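Local atomic coordinates of MgGH51 (Meripilus giganteus, PDB entry 6ZPV), a protein that hydrolyses terminal alpha-L-arabinofuranosidic linkages as a fungal glycoside hydrolase of family GH51, probably acting on arabinose-bearing plant polysaccharides. Residues L300-L305 and W363-T368; G357-R362 and F379-N384; A587-T590 and A596-P599. All coordinates share one frame; numbering follows the deposited sequence.

Interaction 1: L300-L305 and W363-T368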
loop_
_atom_site.group_PDB
_atom_site.type_symbol
_atom_site.label_atom_id
_atom_site.label_comp_id
_atom_site.label_asym_id
_atom_site.label_seq_id
_atom_site.Cartn_x
_atom_site.Cartn_y
_atom_site.Cartn_z
ATOM N N LEU A 300 10.454 6.862 24.413
ATOM C CA LEU A 300 9.800 7.103 25.706
ATOM C C LEU A 300 10.516 6.333 26.806
ATOM O O LEU A 300 10.948 5.181 26.582
ATOM C CB LEU A 300 8.358 6.670 25.622
ATOM C CG LEU A 300 7.486 7.477 24.667
ATOM C CD1 LEU A 300 6.087 6.918 24.747
ATOM C CD2 LEU A 300 7.536 8.971 25.000
ATOM N N ALA A 301 10.610 6.942 27.961
ATOM C CA ALA A 301 11.149 6.268 29.130
ATOM C C ALA A 301 10.258 5.081 29.489
ATOM O O ALA A 301 9.021 5.100 29.273
ATOM C CB ALA A 301 11.201 7.266 30.306
ATOM N N GLU A 302 10.832 4.083 30.173
ATOM C CA GLU A 302 10.035 2.940 30.557
ATOM C C GLU A 302 8.807 3.355 31.365
ATOM O O GLU A 302 7.739 2.757 31.190
ATOM C CB GLU A 302 10.909 1.906 31.245
ATOM C CG GLU A 302 10.141 0.639 31.510
ATOM C CD GLU A 302 10.970 -0.495 31.894
ATOM O OE1 GLU A 302 12.150 -0.294 32.301
ATOM O OE2 GLU A 302 10.451 -1.608 31.780
ATOM N N ASN A 303 8.960 4.288 32.282
ATOM C CA ASN A 303 7.850 4.691 33.175
ATOM C C ASN A 303 6.825 5.563 32.461
ATOM O O ASN A 303 5.848 5.962 33.148
ATOM C CB ASN A 303 8.409 5.314 34.458
ATOM C CG ASN A 303 9.023 6.675 34.267
ATOM O OD1 ASN A 303 9.012 7.269 33.196
ATOM N ND2 ASN A 303 9.516 7.225 35.383
ATOM N N GLN A 304 6.964 5.795 31.164
ATOM C CA GLN A 304 5.983 6.560 30.356
ATOM C C GLN A 304 5.157 5.649 29.432
ATOM O O GLN A 304 4.270 6.138 28.739
ATOM C CB GLN A 304 6.721 7.656 29.502
ATOM C CG GLN A 304 7.484 8.850 30.209
ATOM C CD GLN A 304 8.206 9.790 29.204
ATOM O OE1 GLN A 304 9.201 9.412 28.441
ATOM N NE2 GLN A 304 7.707 11.053 29.122
ATOM N N LEU A 305 5.480 4.363 29.346
ATOM C CA LEU A 305 4.901 3.509 28.302
ATOM C C LEU A 305 3.442 3.145 28.539
ATOM O O LEU A 305 2.744 2.842 27.542
ATOM C CB LEU A 305 5.694 2.219 28.118
ATOM C CG LEU A 305 7.150 2.384 27.705
ATOM C CD1 LEU A 305 7.821 1.026 27.610
ATOM C CD2 LEU A 305 7.255 3.142 26.395
ATOM N N TRP A 363 9.997 -3.599 23.963
ATOM C CA TRP A 363 9.523 -4.952 23.613
ATOM C C TRP A 363 9.041 -5.678 24.861
ATOM O O TRP A 363 7.943 -6.275 24.850
ATOM C CB TRP A 363 10.686 -5.742 22.967
ATOM C CG TRP A 363 10.411 -7.215 22.818
ATOM C CD1 TRP A 363 10.732 -8.204 23.686
ATOM C CD2 TRP A 363 9.699 -7.850 21.741
ATOM N NE1 TRP A 363 10.261 -9.399 23.260
ATOM C CE2 TRP A 363 9.629 -9.211 22.061
ATOM C CE3 TRP A 363 9.080 -7.411 20.557
ATOM C CZ2 TRP A 363 9.006 -10.145 21.244
ATOM C CZ3 TRP A 363 8.461 -8.331 19.757
ATOM C CH2 TRP A 363 8.425 -9.689 20.092
ATOM N N HIS A 364 9.831 -5.736 25.919
ATOM C CA HIS A 364 9.397 -6.508 27.090
ATOM C C HIS A 364 8.049 -6.004 27.592
ATOM O O HIS A 364 7.134 -6.821 27.843
ATOM C CB HIS A 364 10.434 -6.409 28.199
ATOM C CG HIS A 364 9.981 -7.112 29.449
ATOM N ND1 HIS A 364 9.140 -6.513 30.381
ATOM C CD2 HIS A 364 10.140 -8.378 29.841
ATOM C CE1 HIS A 364 8.870 -7.396 31.349
ATOM N NE2 HIS A 364 9.441 -8.493 31.043
ATOM N N ASP A 365 7.923 -4.707 27.756
ATOM C CA ASP A 365 6.703 -4.207 28.420
ATOM C C ASP A 365 5.481 -4.297 27.468
ATOM O O ASP A 365 4.412 -4.685 27.908
ATOM C CB ASP A 365 6.912 -2.785 28.944
ATOM C CG ASP A 365 7.940 -2.689 30.071
ATOM O OD1 ASP A 365 8.466 -3.735 30.515
ATOM O OD2 ASP A 365 8.146 -1.565 30.551
ATOM N N PHE A 366 5.678 -3.969 26.189
ATOM C CA PHE A 366 4.579 -4.135 25.237
ATOM C C PHE A 366 4.193 -5.567 25.113
ATOM O O PHE A 366 2.987 -5.857 25.193
ATOM C CB PHE A 366 4.926 -3.537 23.855
ATOM C CG PHE A 366 4.625 -2.070 23.661
ATOM C CD1 PHE A 366 5.512 -1.102 24.112
ATOM C CD2 PHE A 366 3.449 -1.691 23.078
ATOM C CE1 PHE A 366 5.207 0.242 23.961
ATOM C CE2 PHE A 366 3.134 -0.336 22.932
ATOM C CZ PHE A 366 4.018 0.616 23.358
ATOM N N VAL A 367 5.112 -6.478 24.844
ATOM C CA VAL A 367 4.701 -7.855 24.538
ATOM C C VAL A 367 4.204 -8.551 25.817
ATOM O O VAL A 367 3.243 -9.333 25.746
ATOM C CB VAL A 367 5.819 -8.645 23.828
ATOM C CG1 VAL A 367 5.421 -10.093 23.621
ATOM C CG2 VAL A 367 6.136 -7.974 22.522
ATOM N N THR A 368 4.789 -8.271 26.987
ATOM C CA THR A 368 4.259 -8.914 28.202
ATOM C C THR A 368 2.752 -8.566 28.330
ATOM O O THR A 368 1.903 -9.435 28.588
ATOM C CB THR A 368 5.057 -8.514 29.449
ATOM O OG1 THR A 368 6.409 -8.956 29.290
ATOM C CG2 THR A 368 4.497 -9.123 30.708
HETATM O O HOH W 1 5.814 -0.080 31.056
#

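Interaction 2: G357-R362 and F379-N384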
loop_
_atom_site.group_PDB
_atom_site.type_symbol
_atom_site.label_atom_id
_atom_site.label_comp_id
_atom_site.label_asym_id
_atom_site.label_seq_id
_atom_site.Cartn_x
_atom_site.Cartn_y
_atom_site.Cartn_z
ATOM N N GLY A 357 18.950 0.474 21.992
ATOM C CA GLY A 357 19.209 0.716 23.420
ATOM C C GLY A 357 17.971 0.676 24.257
ATOM O O GLY A 357 18.053 0.189 25.405
ATOM N N SER A 358 16.839 1.093 23.741
ATOM C CA SER A 358 15.553 1.065 24.477
ATOM C C SER A 358 14.650 -0.089 24.077
ATOM O O SER A 358 13.714 -0.382 24.822
ATOM C CB SER A 358 14.844 2.384 24.291
ATOM O OG SER A 358 14.476 2.519 22.930
ATOM N N TYR A 359 14.854 -0.674 22.909
ATOM C CA TYR A 359 13.893 -1.707 22.484
ATOM C C TYR A 359 13.784 -2.829 23.499
ATOM O O TYR A 359 12.674 -3.359 23.664
ATOM C CB TYR A 359 14.186 -2.269 21.092
ATOM C CG TYR A 359 13.044 -3.056 20.480
ATOM C CD1 TYR A 359 11.839 -2.439 20.140
ATOM C CD2 TYR A 359 13.167 -4.389 20.121
ATOM C CE1 TYR A 359 10.826 -3.082 19.466
ATOM C CE2 TYR A 359 12.170 -5.046 19.411
ATOM C CZ TYR A 359 11.023 -4.376 19.034
ATOM O OH TYR A 359 10.094 -5.037 18.244
ATOM N N PRO A 360 14.847 -3.288 24.210
ATOM C CA PRO A 360 14.612 -4.382 25.148
ATOM C C PRO A 360 13.484 -4.118 26.159
ATOM O O PRO A 360 12.628 -4.970 26.354
ATOM C CB PRO A 360 15.963 -4.632 25.740
ATOM C CG PRO A 360 16.939 -4.242 24.641
ATOM C CD PRO A 360 16.292 -3.019 24.018
ATOM N N TYR A 361 13.437 -2.941 26.768
ATOM C CA TYR A 361 12.363 -2.664 27.729
ATOM C C TYR A 361 11.052 -2.369 27.012
ATOM O O TYR A 361 9.985 -2.649 27.540
ATOM C CB TYR A 361 12.730 -1.609 28.796
ATOM C CG TYR A 361 12.826 -0.160 28.353
ATOM C CD1 TYR A 361 11.694 0.560 28.016
ATOM C CD2 TYR A 361 14.027 0.518 28.317
ATOM C CE1 TYR A 361 11.780 1.909 27.646
ATOM C CE2 TYR A 361 14.134 1.838 27.946
ATOM C CZ TYR A 361 12.999 2.551 27.652
ATOM O OH TYR A 361 13.139 3.883 27.269
ATOM N N ARG A 362 11.118 -1.724 25.841
ATOM C CA ARG A 362 9.891 -1.440 25.096
ATOM C C ARG A 362 9.221 -2.763 24.625
ATOM O O ARG A 362 8.012 -2.973 24.874
ATOM C CB ARG A 362 10.129 -0.470 23.944
ATOM C CG ARG A 362 10.620 0.885 24.426
ATOM C CD ARG A 362 10.817 1.918 23.316
ATOM N NE ARG A 362 11.871 1.581 22.355
ATOM C CZ ARG A 362 11.752 1.224 21.082
ATOM N NH1 ARG A 362 10.565 1.001 20.525
ATOM N NH2 ARG A 362 12.824 1.111 20.337
ATOM N N PHE A 379 3.710 -12.250 18.076
ATOM C CA PHE A 379 4.334 -10.926 18.073
ATOM C C PHE A 379 5.685 -10.959 17.389
ATOM O O PHE A 379 6.545 -11.811 17.687
ATOM C CB PHE A 379 4.420 -10.348 19.493
ATOM C CG PHE A 379 3.041 -10.021 20.042
ATOM C CD1 PHE A 379 2.437 -8.809 19.708
ATOM C CD2 PHE A 379 2.314 -10.936 20.770
ATOM C CE1 PHE A 379 1.145 -8.513 20.119
ATOM C CE2 PHE A 379 1.012 -10.655 21.149
ATOM C CZ PHE A 379 0.423 -9.458 20.821
ATOM N N ILE A 380 5.925 -9.992 16.506
ATOM C CA ILE A 380 7.142 -9.943 15.659
ATOM C C ILE A 380 8.041 -8.801 16.133
ATOM O O ILE A 380 7.594 -7.634 16.198
ATOM C CB ILE A 380 6.747 -9.748 14.186
ATOM C CG1 ILE A 380 5.738 -10.769 13.683
ATOM C CG2 ILE A 380 7.977 -9.705 13.346
ATOM C CD1 ILE A 380 5.027 -10.400 12.436
ATOM N N ALA A 381 9.306 -9.123 16.414
ATOM C CA ALA A 381 10.328 -8.168 16.833
ATOM C C ALA A 381 10.987 -7.522 15.600
ATOM O O ALA A 381 11.124 -8.173 14.546
ATOM C CB ALA A 381 11.330 -8.864 17.711
ATOM N N THR A 382 11.490 -6.293 15.800
ATOM C CA THR A 382 11.999 -5.524 14.679
ATOM C C THR A 382 13.463 -5.134 14.804
ATOM O O THR A 382 14.020 -4.513 13.878
ATOM C CB THR A 382 11.169 -4.236 14.515
ATOM O OG1 THR A 382 11.528 -3.401 15.610
ATOM C CG2 THR A 382 9.688 -4.493 14.418
ATOM N N THR A 383 14.117 -5.440 15.930
ATOM C CA THR A 383 15.551 -5.305 16.026
ATOM C C THR A 383 16.238 -6.365 15.119
ATOM O O THR A 383 15.583 -7.309 14.654
ATOM C CB THR A 383 16.000 -5.431 17.488
ATOM O OG1 THR A 383 15.190 -6.403 18.171
ATOM C CG2 THR A 383 15.923 -4.094 18.196
ATOM N N ASN A 384 17.549 -6.203 14.957
ATOM C CA ASN A 384 18.314 -7.245 14.249
ATOM C C ASN A 384 18.206 -8.538 15.055
ATOM O O ASN A 384 18.201 -8.518 16.338
ATOM C CB ASN A 384 19.785 -6.832 14.129
ATOM C CG ASN A 384 19.968 -5.607 13.278
ATOM O OD1 ASN A 384 19.240 -5.391 12.309
ATOM N ND2 ASN A 384 20.979 -4.815 13.614
#

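Interaction 3: A587-T590 and A596-P599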
loop_
_atom_site.group_PDB
_atom_site.type_symbol
_atom_site.label_atom_id
_atom_site.label_comp_id
_atom_site.label_asym_id
_atom_site.label_seq_id
_atom_site.Cartn_x
_atom_site.Cartn_y
_atom_site.Cartn_z
ATOM N N ALA A 587 15.746 -3.307 -19.121
ATOM C CA ALA A 587 14.404 -2.925 -19.521
ATOM C C ALA A 587 13.484 -2.790 -18.306
ATOM O O ALA A 587 13.573 -3.585 -17.359
ATOM C CB ALA A 587 13.803 -3.908 -20.516
ATOM N N SER A 588 12.555 -1.888 -18.393
ATOM C CA SER A 588 11.560 -1.525 -17.362
ATOM C C SER A 588 10.215 -1.240 -18.026
ATOM O O SER A 588 10.162 -0.815 -19.191
ATOM C CB SER A 588 11.935 -0.217 -16.608
ATOM O OG SER A 588 13.001 -0.300 -15.692
ATOM N N ASN A 589 9.144 -1.385 -17.265
ATOM C CA ASN A 589 7.833 -0.821 -17.621
ATOM C C ASN A 589 7.761 0.595 -17.071
ATOM O O ASN A 589 8.045 0.851 -15.918
ATOM C CB ASN A 589 6.709 -1.717 -17.098
ATOM C CG ASN A 589 6.766 -3.059 -17.827
ATOM O OD1 ASN A 589 7.053 -3.072 -19.038
ATOM N ND2 ASN A 589 6.475 -4.145 -17.102
ATOM N N THR A 590 7.402 1.538 -17.946
ATOM C CA THR A 590 7.384 2.974 -17.590
ATOM C C THR A 590 6.094 3.586 -18.041
ATOM O O THR A 590 5.303 2.988 -18.756
ATOM C CB THR A 590 8.523 3.701 -18.327
ATOM O OG1 THR A 590 8.213 3.667 -19.720
ATOM C CG2 THR A 590 9.866 3.084 -18.076
ATOM N N ALA A 596 6.105 -2.815 -21.825
ATOM C CA ALA A 596 7.334 -3.220 -22.512
ATOM C C ALA A 596 7.693 -4.666 -22.177
ATOM O O ALA A 596 8.136 -5.432 -23.064
ATOM C CB ALA A 596 8.485 -2.315 -22.121
ATOM N N ILE A 597 7.569 -5.069 -20.928
ATOM C CA ILE A 597 7.978 -6.392 -20.394
ATOM C C ILE A 597 6.805 -7.045 -19.695
ATOM O O ILE A 597 6.434 -6.598 -18.590
ATOM C CB ILE A 597 9.178 -6.291 -19.452
ATOM C CG1 ILE A 597 10.383 -5.555 -20.042
ATOM C CG2 ILE A 597 9.576 -7.656 -18.940
ATOM C CD1 ILE A 597 10.986 -6.207 -21.231
ATOM N N VAL A 598 6.221 -8.060 -20.335
ATOM C CA VAL A 598 5.097 -8.818 -19.773
ATOM C C VAL A 598 5.363 -10.297 -19.948
ATOM O O VAL A 598 6.080 -10.725 -20.857
ATOM C CB VAL A 598 3.782 -8.383 -20.419
ATOM C CG1 VAL A 598 3.523 -6.893 -20.155
ATOM C CG2 VAL A 598 3.761 -8.735 -21.890
ATOM N N PRO A 599 4.810 -11.128 -19.063
ATOM C CA PRO A 599 5.064 -12.558 -19.153
ATOM C C PRO A 599 4.385 -13.155 -20.398
ATOM O O PRO A 599 3.337 -12.658 -20.840
ATOM C CB PRO A 599 4.472 -13.119 -17.860
ATOM C CG PRO A 599 3.886 -12.087 -17.150
ATOM C CD PRO A 599 4.051 -10.762 -17.870
#

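Interaction 1: L300-L305 and W363-T368
Asp365 and Glu302 bring two carboxylates together where the loop leading into helix 306-320 meets helix 359-373. The aspartate shows how a single short side chain can be apolar at its root and polar at its tip. At the root, Asp365 CB packs against a methyl group, lying 4.1 Å from Leu305 CD1. The first torsion sets CG opposite the backbone carbonyl carbon (chi1 -66°), a rotation that turns the carboxylate to the loop. From there the two oxygens divide the work. OD1 takes the ND1 hydrogen of His364, with 2.9 Å between His364 ND1 and Asp365 OD1, and it lies almost in the imidazole plane; this His-carboxylate bond, made with the preceding residue of the same helix, limits rotation of the aspartate. Asp365 OD2 faces the loop and lies 2.6 Å from Glu302 OE2, close enough that one of the acids probably holds a proton. The planes of the two carboxylates are 30° apart, and the side chains meet at about a right angle. Glu302 reaches this point with CG anti to its own N (chi1 -173°) and the rest of the chain extended. A water molecule also donates to the aspartate, its oxygen 2.8 Å from Asp365 OD2, and makes a weak, longer bond to the carbonyl oxygen of Glu302. Beneath the acids lies an apolar layer: Leu305 CD2 comes to the edge of the Phe366 ring, 4.3 Å from Phe366 CE1, while Ile309 of helix 306-320 touches both Asp365 and Phe366. Such packing of a loop with a 3-10 turn against a helix, polar outside and apolar within, belongs to the outer layer of the (beta/alpha)8 barrel expected for the catalytic domain of GH51 enzymes.

Interaction 2: G357-R362 and F379-N384
Within the beta-alpha-beta unit made by strand 345-348, helix 359-373 and strand 378-381, Tyr359 from the first turn of the helix reaches across to Ala381, Thr382 and Thr383, in and just after strand 378-381. It illustrates how one aromatic residue can tie the start of a helix to the strand that follows it. With CG opposite the N of Tyr359 itself (chi1 -165°), the ring extends toward the strand and carries its hydroxyl to the chain just beyond Ala381. There the Thr382 amide donates to it, 3.1 Å from Thr382 N to Tyr359 OH, through a rather bent bond with an N-H...O angle of 139°. The same hydroxyl hydrogen bonds to the carbonyl oxygen of Val348, so one phenol oxygen bridges Val348 of strand 345-348 and the chain leaving strand 378-381. Around the ring the apolar contacts differ in direction. Ala381 CB comes at the edge, near the ring plane, 4.3 Å from Tyr359 CE2, whereas Thr383 approaches obliquely, Thr383 CG2 only 3.4 Å from Tyr359 CD2. Another part of the ring edge meets the guanidinium carbon of Arg362, nearly one turn further along the helix. That arginine is held in turn by Ser358, with 2.8 Å between Arg362 NE and Ser358 OG, and by a salt bridge to Asp352. The aspartate's other oxygen binds the Thr382 hydroxyl, so its carboxylate links both segments of the contact. All five residues that touch across the contact are buried. Ala381 and Thr383 are also touched by Tyr397 of strand 396-403, the next in the parallel sheet, and Trp363 of helix 359-373 packs on Ala381, placing the contact between the helix and three successive barrel strands.

Interaction 3: A587-T590 and A596-P599
With chi1 at -66°, Asn589 sets its CG opposite its own carbonyl carbon and beside its backbone N, a rotation that presents the amide to the backbone of Ile597. Ile597 adopts a similar first torsion (chi1 -53°), which sends its CG1 branch toward Ala587. The amide then grips Ile597 at both polar atoms. OD1 receives the backbone hydrogen, with 2.8 Å between Ile597 N and Asn589 OD1, and the donor lies in the carbonyl plane on a lone pair. ND2 returns a hydrogen to the carbonyl, 2.9 Å from Asn589 ND2 to Ile597 O, almost straight at 171°. The paired bonds fix the rotation of the amide, and one side-chain amide thereby satisfies both the N and the O of Ile597, as a neighbouring strand would in a sheet. A further bond from ND2 to the carbonyl oxygen of Lys505 employs the amide once more. Replacing Asn589 by an alanine would probably leave the N and O of Ile597 without these mates and set this side of the loop free to move. Nearby, Ala587 CB meets Ile597 CD1 at 3.7 Å, adding an apolar contact to the polar one. The two segments belong to the connection between strands 575-582 and 600-605. Phe510 of helix 507-517 packs on Asn589, Val598 and Pro599, while Val454 of helix 454-469 touches both Ala587 and Ile597, and Leu581 of strand 575-582 meets Ile597 and Pro599.

Overall arrangement
From the N terminus, 300-305 comes first, followed by 357-362, 363-368 and 379-384. Interaction 2 therefore opens before interaction 1 has closed, and the two cross: interaction 1 closes a long loop spanning helices 306-320 and 327-334 and strand 345-348, interaction 2 a short one around helix 359-373. They share that helix and touch directly, as Tyr361 OH lies 2.6 Å from Leu300 O in a probable hydrogen bond. Together they tie the loop before helix 306-320, helix 359-373 and the chain at strand 378-381 into one patch of the barrel. Interaction 3 follows later in series, closing a small loop of the C-terminal region; its centre lies about 47 Å from that of interaction 1, across the chain's centre.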